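Side-chain contacts in 33-36 kDa outer membrane protein (Acinetobacter baumannii, PDB 6GIE), which forms a beta-barrel in the bacterial outer membrane and probably serves as a porin channel for the passage of small solutes: residues A[111-116]-A[148-153]; A[203-208]-A[230-235]; A[66-71]-A[196-201]. All blocks are in the same frame, centred on the assembly; numbering follows the deposited sequence.

In the fold
Strands joined by short turns at one end and longer loops at the other build the barrel of this porin. Following the chain from the N terminus, the short helix 66-69 opens interaction 3, which stays unclosed for 124 residues. Inside that long loop lies interaction 1, where strand 112-121 meets strand 149-157 over the strand between them. Interaction 3 then closes at strand 190-200, next to strand 149-157, so the two contacts touch: L150 O lies 2.8 Å from K196 N. Interaction 2 follows in series, joining the turn leading into strand 207-216, the neighbour of strand 190-200 (I208 N to G199 O 2.9 Å), to the turn after strand 220-229. Together they tie the helix to strand ends at one rim.

Interaction 1: residues A[111-116]-A[148-153]; sequences PVYASA and NFLVAV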
loop_
_atom_site.group_PDB
_atom_site.type_symbol
_atom_site.label_atom_id
_atom_site.label_comp_id
_atom_site.label_asym_id
_atom_site.label_seq_id
_atom_site.Cartn_x
_atom_site.Cartn_y
_atom_site.Cartn_z
ATOM N N PRO A 111 18.948 -8.777 3.609
ATOM C CA PRO A 111 18.551 -7.670 2.740
ATOM C C PRO A 111 18.039 -6.552 3.626
ATOM O O PRO A 111 17.316 -6.794 4.595
ATOM C CB PRO A 111 17.445 -8.272 1.881
ATOM C CG PRO A 111 17.724 -9.768 1.933
ATOM C CD PRO A 111 18.219 -10.023 3.294
ATOM N N VAL A 112 18.439 -5.342 3.299
ATOM C CA VAL A 112 18.081 -4.146 4.035
ATOM C C VAL A 112 17.138 -3.277 3.125
ATOM O O VAL A 112 17.023 -3.485 1.953
ATOM C CB VAL A 112 19.431 -3.508 4.471
ATOM C CG1 VAL A 112 19.438 -1.984 4.463
ATOM C CG2 VAL A 112 19.883 -4.139 5.818
ATOM N N TYR A 113 16.420 -2.351 3.714
ATOM C CA TYR A 113 15.354 -1.657 3.076
ATOM C C TYR A 113 15.257 -0.275 3.699
ATOM O O TYR A 113 15.429 -0.147 4.916
ATOM C CB TYR A 113 14.057 -2.388 3.327
ATOM C CG TYR A 113 12.824 -1.620 2.884
ATOM C CD1 TYR A 113 12.175 -0.745 3.749
ATOM C CD2 TYR A 113 12.280 -1.803 1.625
ATOM C CE1 TYR A 113 11.076 -0.042 3.354
ATOM C CE2 TYR A 113 11.179 -1.095 1.227
ATOM C CZ TYR A 113 10.578 -0.212 2.117
ATOM O OH TYR A 113 9.401 0.465 1.766
ATOM N N ALA A 114 15.066 0.748 2.854
ATOM C CA ALA A 114 14.816 2.092 3.324
ATOM C C ALA A 114 13.763 2.770 2.494
ATOM O O ALA A 114 13.617 2.429 1.322
ATOM C CB ALA A 114 16.069 2.852 3.290
ATOM N N SER A 115 12.979 3.668 3.106
ATOM C CA SER A 115 11.992 4.417 2.349
ATOM C C SER A 115 11.942 5.834 2.792
ATOM O O SER A 115 12.262 6.146 3.905
ATOM C CB SER A 115 10.594 3.814 2.452
ATOM O OG SER A 115 9.847 4.425 3.521
ATOM N N ALA A 116 11.533 6.682 1.855
ATOM C CA ALA A 116 11.402 8.117 2.049
ATOM C C ALA A 116 10.179 8.609 1.234
ATOM O O ALA A 116 9.943 8.139 0.093
ATOM C CB ALA A 116 12.671 8.828 1.570
ATOM N N ASN A 148 10.841 -12.615 1.848
ATOM C CA ASN A 148 9.494 -12.016 1.752
ATOM C C ASN A 148 8.862 -11.494 3.040
ATOM O O ASN A 148 7.635 -11.252 3.104
ATOM C CB ASN A 148 8.572 -12.975 1.040
ATOM C CG ASN A 148 9.197 -13.533 -0.244
ATOM O OD1 ASN A 148 9.800 -12.787 -1.040
ATOM N ND2 ASN A 148 9.044 -14.834 -0.463
ATOM N N PHE A 149 9.685 -11.348 4.094
ATOM C CA PHE A 149 9.184 -10.774 5.315
ATOM C C PHE A 149 9.974 -9.536 5.655
ATOM O O PHE A 149 11.159 -9.619 6.057
ATOM C CB PHE A 149 9.154 -11.782 6.487
ATOM C CG PHE A 149 8.655 -11.160 7.768
ATOM C CD1 PHE A 149 7.424 -10.506 7.819
ATOM C CD2 PHE A 149 9.397 -11.223 8.934
ATOM C CE1 PHE A 149 6.939 -9.923 9.012
ATOM C CE2 PHE A 149 8.920 -10.662 10.134
ATOM C CZ PHE A 149 7.705 -10.001 10.185
ATOM N N LEU A 150 9.284 -8.403 5.549
ATOM C CA LEU A 150 9.875 -7.144 5.816
ATOM C C LEU A 150 9.417 -6.593 7.164
ATOM O O LEU A 150 8.201 -6.473 7.447
ATOM C CB LEU A 150 9.504 -6.147 4.682
ATOM C CG LEU A 150 9.873 -4.661 4.814
ATOM C CD1 LEU A 150 11.371 -4.412 4.923
ATOM C CD2 LEU A 150 9.347 -3.899 3.563
ATOM N N VAL A 151 10.392 -6.195 7.966
ATOM C CA VAL A 151 10.127 -5.349 9.104
ATOM C C VAL A 151 10.845 -3.983 8.951
ATOM O O VAL A 151 12.036 -3.945 8.686
ATOM C CB VAL A 151 10.657 -6.016 10.365
ATOM C CG1 VAL A 151 10.277 -5.193 11.579
ATOM C CG2 VAL A 151 10.120 -7.397 10.424
ATOM N N ALA A 152 10.126 -2.904 9.245
ATOM C CA ALA A 152 10.618 -1.536 9.067
ATOM C C ALA A 152 10.134 -0.600 10.175
ATOM O O ALA A 152 8.991 -0.664 10.592
ATOM C CB ALA A 152 10.192 -1.005 7.752
ATOM N N VAL A 153 11.057 0.207 10.687
ATOM C CA VAL A 153 10.729 1.190 11.690
ATOM C C VAL A 153 11.094 2.546 11.102
ATOM O O VAL A 153 12.011 2.636 10.308
ATOM C CB VAL A 153 11.554 0.998 12.989
ATOM C CG1 VAL A 153 11.172 -0.311 13.679
ATOM C CG2 VAL A 153 13.036 1.026 12.676
#
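Y113 and L150 make an apolar, CH-pi contact between two strands of the barrel wall that are not direct neighbours. Strand 135-146 runs between strands 112-121 and 149-157, so the side chains have to reach over it, and no two CA atoms of the segments come closer than the 7.6 Å between Y113 CA and A152 CA. Both large side chains point toward the other segment, and both extend with CG anti to the backbone N (chi1 171° for Y113, 172° for L150); they meet at about a right angle. The branched end of L150 then divides its work. L150 CD1 lies against the root of the tyrosine, 3.7 Å from Y113 CB, whereas L150 CD2 sits over the middle of the Y113 ring, 3.9 Å from its centroid and only 4° off the normal. One methyl thus presses on the stem while the other points its C-H bonds into the pi cloud. Leucine suits this place because its fork reaches stem and face together. The small A152 adds an oblique, looser touch, its CB 4.5 Å from Y113 CD1. Tyrosine suits the other side because it offers an apolar face here and carries a hydroxyl at the far end, where Y113 OH hydrogen-bonds to E102 OE1, which gives the buried hydroxyl a partner and probably helps to hold the ring in place. On the intervening strand Y113 pairs through its backbone with G142, whose lack of a side chain probably helps the two to meet, while E140 touches the tyrosine. Around this core, Y104 of strand 94-105 meets the Y113 ring edge-to-face, R194 of strand 190-200 packs on L150, and F68 of helix 66-69 also touches L150, so the contact bridges strand 135-146 with the helix packed against it.

Interaction 2: residues A[203-208]-A[230-235]; sequences GTNMAI and VTPKLS
M206 and N205 approach V230 and P232 where two turns of the porin barrel lie side by side, the second carrying a classic beta bulge in which V230 and T231 both face L234, through weak bonds to L234 O. The N205 side chain starts toward the proline and crosses its ring obliquely, with N205 CB 4.1 Å from P232 CD. M206 reaches across differently. Its CB does not aim at the other segment, but M206 CG lies 3.4 Å from V230 O, and the bend at chi3 (94°) lays the terminal methyl over the V230 backbone, M206 CE reaching V230 CB at 4.1 Å. A flexible, unbranched thioether suits this place, since it can fold onto the base of a valine whose own side chain turns largely away. Each turn is braced by an ST turn: T204 OG1 accepts from M206 N, and T231 OG1 accepts from K233 N. Threonine fits both places because its short hydroxyl reaches a backbone N-H two residues on. Strand 220-229 lies between the strands that these turns serve, with A207 bonded through its backbone to F229, while L234 touches bound detergent on the surface. The rigid proline ring also packs on backbone, P232 CD lying 3.4 Å from N205 O.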
loop_
_atom_site.group_PDB
_atom_site.type_symbol
_atom_site.label_atom_id
_atom_site.label_comp_id
_atom_site.label_asym_id
_atom_site.label_seq_id
_atom_site.Cartn_x
_atom_site.Cartn_y
_atom_site.Cartn_z
ATOM N N GLY A 203 2.192 -26.153 -2.747
ATOM C CA GLY A 203 1.320 -27.052 -3.479
ATOM C C GLY A 203 0.099 -26.415 -4.153
ATOM O O GLY A 203 -0.801 -27.143 -4.574
ATOM N N THR A 204 0.023 -25.083 -4.266
ATOM C CA THR A 204 -1.058 -24.470 -5.059
ATOM C C THR A 204 -0.656 -23.146 -5.733
ATOM O O THR A 204 0.496 -22.670 -5.610
ATOM C CB THR A 204 -2.368 -24.229 -4.252
ATOM O OG1 THR A 204 -2.255 -23.036 -3.468
ATOM C CG2 THR A 204 -2.722 -25.392 -3.346
ATOM N N ASN A 205 -1.629 -22.577 -6.454
ATOM C CA ASN A 205 -1.504 -21.261 -7.071
ATOM C C ASN A 205 -2.111 -20.167 -6.182
ATOM O O ASN A 205 -2.426 -19.097 -6.665
ATOM C CB ASN A 205 -2.200 -21.265 -8.459
ATOM C CG ASN A 205 -1.298 -21.780 -9.550
ATOM O OD1 ASN A 205 -1.645 -22.694 -10.293
ATOM N ND2 ASN A 205 -0.113 -21.208 -9.635
ATOM N N MET A 206 -2.332 -20.448 -4.903
ATOM C CA MET A 206 -2.881 -19.438 -4.009
ATOM C C MET A 206 -1.737 -18.788 -3.235
ATOM O O MET A 206 -0.600 -19.287 -3.221
ATOM C CB MET A 206 -3.929 -20.064 -3.088
ATOM C CG MET A 206 -5.030 -20.843 -3.867
ATOM S SD MET A 206 -6.089 -21.729 -2.708
ATOM C CE MET A 206 -7.326 -20.491 -2.574
ATOM N N ALA A 207 -2.039 -17.711 -2.569
ATOM C CA ALA A 207 -1.073 -17.057 -1.766
ATOM C C ALA A 207 -1.803 -16.170 -0.786
ATOM O O ALA A 207 -3.003 -15.913 -0.901
ATOM C CB ALA A 207 -0.095 -16.208 -2.637
ATOM N N ILE A 208 -1.001 -15.629 0.124
ATOM C CA ILE A 208 -1.508 -14.775 1.163
ATOM C C ILE A 208 -0.576 -13.633 1.455
ATOM O O ILE A 208 0.639 -13.796 1.389
ATOM C CB ILE A 208 -1.730 -15.647 2.374
ATOM C CG1 ILE A 208 -2.537 -14.886 3.427
ATOM C CG2 ILE A 208 -0.399 -16.138 2.932
ATOM C CD1 ILE A 208 -3.210 -15.855 4.432
ATOM N N VAL A 230 -6.602 -15.803 -4.117
ATOM C CA VAL A 230 -7.247 -17.074 -4.352
ATOM C C VAL A 230 -6.799 -17.663 -5.685
ATOM O O VAL A 230 -6.866 -18.867 -5.863
ATOM C CB VAL A 230 -8.791 -17.044 -4.241
ATOM C CG1 VAL A 230 -9.239 -16.579 -2.852
ATOM C CG2 VAL A 230 -9.404 -16.219 -5.342
ATOM N N THR A 231 -6.355 -16.808 -6.609
ATOM C CA THR A 231 -5.487 -17.230 -7.689
ATOM C C THR A 231 -4.452 -16.130 -7.769
ATOM O O THR A 231 -4.631 -15.112 -7.112
ATOM C CB THR A 231 -6.208 -17.249 -9.053
ATOM O OG1 THR A 231 -6.353 -15.893 -9.550
ATOM C CG2 THR A 231 -7.548 -17.955 -8.969
ATOM N N PRO A 232 -3.462 -16.260 -8.641
ATOM C CA PRO A 232 -2.431 -15.231 -8.805
ATOM C C PRO A 232 -2.987 -13.862 -9.311
ATOM O O PRO A 232 -2.356 -12.765 -9.119
ATOM C CB PRO A 232 -1.461 -15.863 -9.860
ATOM C CG PRO A 232 -1.706 -17.329 -9.742
ATOM C CD PRO A 232 -3.197 -17.415 -9.518
ATOM N N LYS A 233 -4.168 -13.918 -9.928
ATOM C CA LYS A 233 -4.781 -12.697 -10.481
ATOM C C LYS A 233 -5.867 -12.157 -9.623
ATOM O O LYS A 233 -6.250 -10.997 -9.797
ATOM C CB LYS A 233 -5.355 -12.970 -11.857
ATOM C CG LYS A 233 -4.414 -13.807 -12.691
ATOM C CD LYS A 233 -4.584 -13.561 -14.170
ATOM C CE LYS A 233 -5.967 -14.033 -14.610
ATOM N NZ LYS A 233 -6.417 -13.191 -15.762
ATOM N N LEU A 234 -6.405 -12.977 -8.729
ATOM C CA LEU A 234 -7.567 -12.545 -8.031
ATOM C C LEU A 234 -7.358 -12.472 -6.553
ATOM O O LEU A 234 -6.947 -13.438 -5.889
ATOM C CB LEU A 234 -8.763 -13.440 -8.422
ATOM C CG LEU A 234 -10.076 -13.127 -7.703
ATOM C CD1 LEU A 234 -10.609 -11.756 -8.037
ATOM C CD2 LEU A 234 -11.183 -14.162 -7.949
ATOM N N SER A 235 -7.659 -11.337 -5.964
ATOM C CA SER A 235 -7.475 -11.302 -4.496
ATOM C C SER A 235 -8.657 -10.697 -3.838
ATOM O O SER A 235 -9.274 -9.808 -4.384
ATOM C CB SER A 235 -6.234 -10.528 -4.076
ATOM O OG SER A 235 -6.345 -9.151 -4.382
#

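Interaction 3: residues A[66-71]-A[196-201]; sequences AAFLNQ and KYVGNI
K196 lies along the ring of F68, and its side chain can be followed outward from the barrel wall. CB leaves strand 190-200 toward the short helix, and the chain runs extended as far as CE. K196 CG only grazes the ring, K196 CD lies 3.8 Å from F68 CD1, and K196 CE settles over one face of the F68 ring, 3.5 Å above its plane, offset toward the rim and closest to F68 CG and F68 CD1. There the lysine bends (chi4 66°), carrying NZ to 5.2 Å from the ring centroid, which is at most a weak cation-pi attraction. The stronger partners of the ammonium group are E65 and E211, with which NZ forms salt bridges. F68 runs past the lysine in the opposite direction, its CG anti to the backbone N (chi1 -176°), which extends the ring toward the strand. V198, two residues on and pointing the same way as K196, continues the apolar surface with both branches. Its CG2 meets the ring obliquely, 4.0 Å from F68 CD2, and its CG1 lies 3.9 Å from L69 CD2, where leucine and valine cross at about a right angle. A beta-branched valine suits this spot, since one methyl serves each helix residue. The helix ends just beyond in a Schellman motif, with Q71 at positive phi as its C-prime residue. In chemical terms, the lysine contributes methylenes to the ring and its charge to two acids, so between these two segments the contact is mainly dispersion and CH-pi, while the salt bridge from K196 to the adjacent E65 probably adds an electrostatic tie. Paired with two carboxylates, the ammonium group would be expected to stay protonated.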
loop_
_atom_site.group_PDB
_atom_site.type_symbol
_atom_site.label_atom_id
_atom_site.label_comp_id
_atom_site.label_asym_id
_atom_site.label_seq_id
_atom_site.Cartn_x
_atom_site.Cartn_y
_atom_site.Cartn_z
ATOM N N ALA A 66 4.079 -8.326 -7.045
ATOM C CA ALA A 66 5.289 -8.661 -7.800
ATOM C C ALA A 66 6.440 -7.730 -7.457
ATOM O O ALA A 66 7.614 -8.205 -7.453
ATOM C CB ALA A 66 5.004 -8.612 -9.311
ATOM N N ALA A 67 6.144 -6.446 -7.154
ATOM C CA ALA A 67 7.263 -5.473 -6.868
ATOM C C ALA A 67 7.952 -5.878 -5.554
ATOM O O ALA A 67 9.221 -5.996 -5.450
ATOM C CB ALA A 67 6.797 -4.017 -6.792
ATOM N N PHE A 68 7.124 -6.054 -4.540
ATOM C CA PHE A 68 7.619 -6.615 -3.265
ATOM C C PHE A 68 8.372 -7.962 -3.393
ATOM O O PHE A 68 9.526 -8.135 -2.894
ATOM C CB PHE A 68 6.502 -6.764 -2.266
ATOM C CG PHE A 68 6.980 -7.239 -0.934
ATOM C CD1 PHE A 68 7.626 -6.369 -0.065
ATOM C CD2 PHE A 68 6.790 -8.528 -0.553
ATOM C CE1 PHE A 68 8.097 -6.839 1.182
ATOM C CE2 PHE A 68 7.227 -9.013 0.706
ATOM C CZ PHE A 68 7.889 -8.169 1.558
ATOM N N LEU A 69 7.800 -8.884 -4.117
ATOM C CA LEU A 69 8.471 -10.158 -4.285
ATOM C C LEU A 69 9.766 -10.061 -5.085
ATOM O O LEU A 69 10.641 -10.881 -4.917
ATOM C CB LEU A 69 7.554 -11.206 -4.898
ATOM C CG LEU A 69 6.313 -11.619 -4.051
ATOM C CD1 LEU A 69 5.344 -12.450 -4.841
ATOM C CD2 LEU A 69 6.771 -12.401 -2.835
ATOM N N ASN A 70 9.948 -9.122 -5.996
ATOM C CA ASN A 70 11.287 -9.061 -6.431
ATOM C C ASN A 70 12.143 -7.913 -5.836
ATOM O O ASN A 70 13.189 -7.623 -6.323
ATOM C CB ASN A 70 11.596 -9.546 -7.883
ATOM C CG ASN A 70 10.544 -9.276 -8.947
ATOM O OD1 ASN A 70 10.974 -8.876 -9.978
ATOM N ND2 ASN A 70 9.256 -9.748 -8.815
ATOM N N GLN A 71 11.689 -7.358 -4.708
ATOM C CA GLN A 71 12.437 -6.352 -3.962
ATOM C C GLN A 71 12.820 -5.267 -4.926
ATOM O O GLN A 71 13.972 -4.898 -5.041
ATOM C CB GLN A 71 13.664 -6.997 -3.280
ATOM C CG GLN A 71 13.151 -8.015 -2.255
ATOM C CD GLN A 71 14.218 -8.964 -1.750
ATOM O OE1 GLN A 71 15.155 -8.544 -1.100
ATOM N NE2 GLN A 71 14.055 -10.259 -2.028
ATOM N N LYS A 196 5.531 -6.496 6.613
ATOM C CA LYS A 196 4.888 -6.997 5.455
ATOM C C LYS A 196 5.298 -8.417 5.105
ATOM O O LYS A 196 6.486 -8.751 5.055
ATOM C CB LYS A 196 5.219 -6.107 4.228
ATOM C CG LYS A 196 4.329 -6.368 2.976
ATOM C CD LYS A 196 4.618 -5.262 1.916
ATOM C CE LYS A 196 4.170 -5.550 0.507
ATOM N NZ LYS A 196 2.708 -5.605 0.464
ATOM N N TYR A 197 4.305 -9.246 4.762
ATOM C CA TYR A 197 4.632 -10.622 4.322
ATOM C C TYR A 197 3.867 -10.982 3.105
ATOM O O TYR A 197 2.687 -10.648 3.004
ATOM C CB TYR A 197 4.336 -11.678 5.448
ATOM C CG TYR A 197 4.616 -13.122 5.015
ATOM C CD1 TYR A 197 5.917 -13.595 4.899
ATOM C CD2 TYR A 197 3.594 -14.000 4.753
ATOM C CE1 TYR A 197 6.152 -14.897 4.523
ATOM C CE2 TYR A 197 3.842 -15.313 4.393
ATOM C CZ TYR A 197 5.107 -15.736 4.278
ATOM O OH TYR A 197 5.351 -17.002 3.864
ATOM N N VAL A 198 4.481 -11.810 2.261
ATOM C CA VAL A 198 3.773 -12.391 1.118
ATOM C C VAL A 198 4.345 -13.754 0.904
ATOM O O VAL A 198 5.536 -13.907 0.730
ATOM C CB VAL A 198 3.881 -11.526 -0.175
ATOM C CG1 VAL A 198 3.211 -12.240 -1.343
ATOM C CG2 VAL A 198 3.168 -10.215 0.032
ATOM N N GLY A 199 3.509 -14.773 1.035
ATOM C CA GLY A 199 3.918 -16.124 0.732
ATOM C C GLY A 199 2.930 -16.883 -0.143
ATOM O O GLY A 199 1.702 -16.654 -0.120
ATOM N N ASN A 200 3.500 -17.776 -0.937
ATOM C CA ASN A 200 2.760 -18.767 -1.704
ATOM C C ASN A 200 2.337 -19.853 -0.783
ATOM O O ASN A 200 3.112 -20.199 0.086
ATOM C CB ASN A 200 3.656 -19.333 -2.785
ATOM C CG ASN A 200 3.948 -18.292 -3.857
ATOM O OD1 ASN A 200 3.152 -17.377 -4.077
ATOM N ND2 ASN A 200 5.074 -18.418 -4.511
ATOM N N ILE A 201 1.121 -20.383 -0.928
ATOM C CA ILE A 201 0.798 -21.567 -0.136
ATOM C C ILE A 201 1.258 -22.830 -0.901
ATOM O O ILE A 201 0.880 -23.057 -2.041
ATOM C CB ILE A 201 -0.665 -21.622 0.382
ATOM C CG1 ILE A 201 -1.622 -22.140 -0.680
ATOM C CG2 ILE A 201 -1.130 -20.264 0.915
ATOM C CD1 ILE A 201 -2.900 -22.656 -0.078
#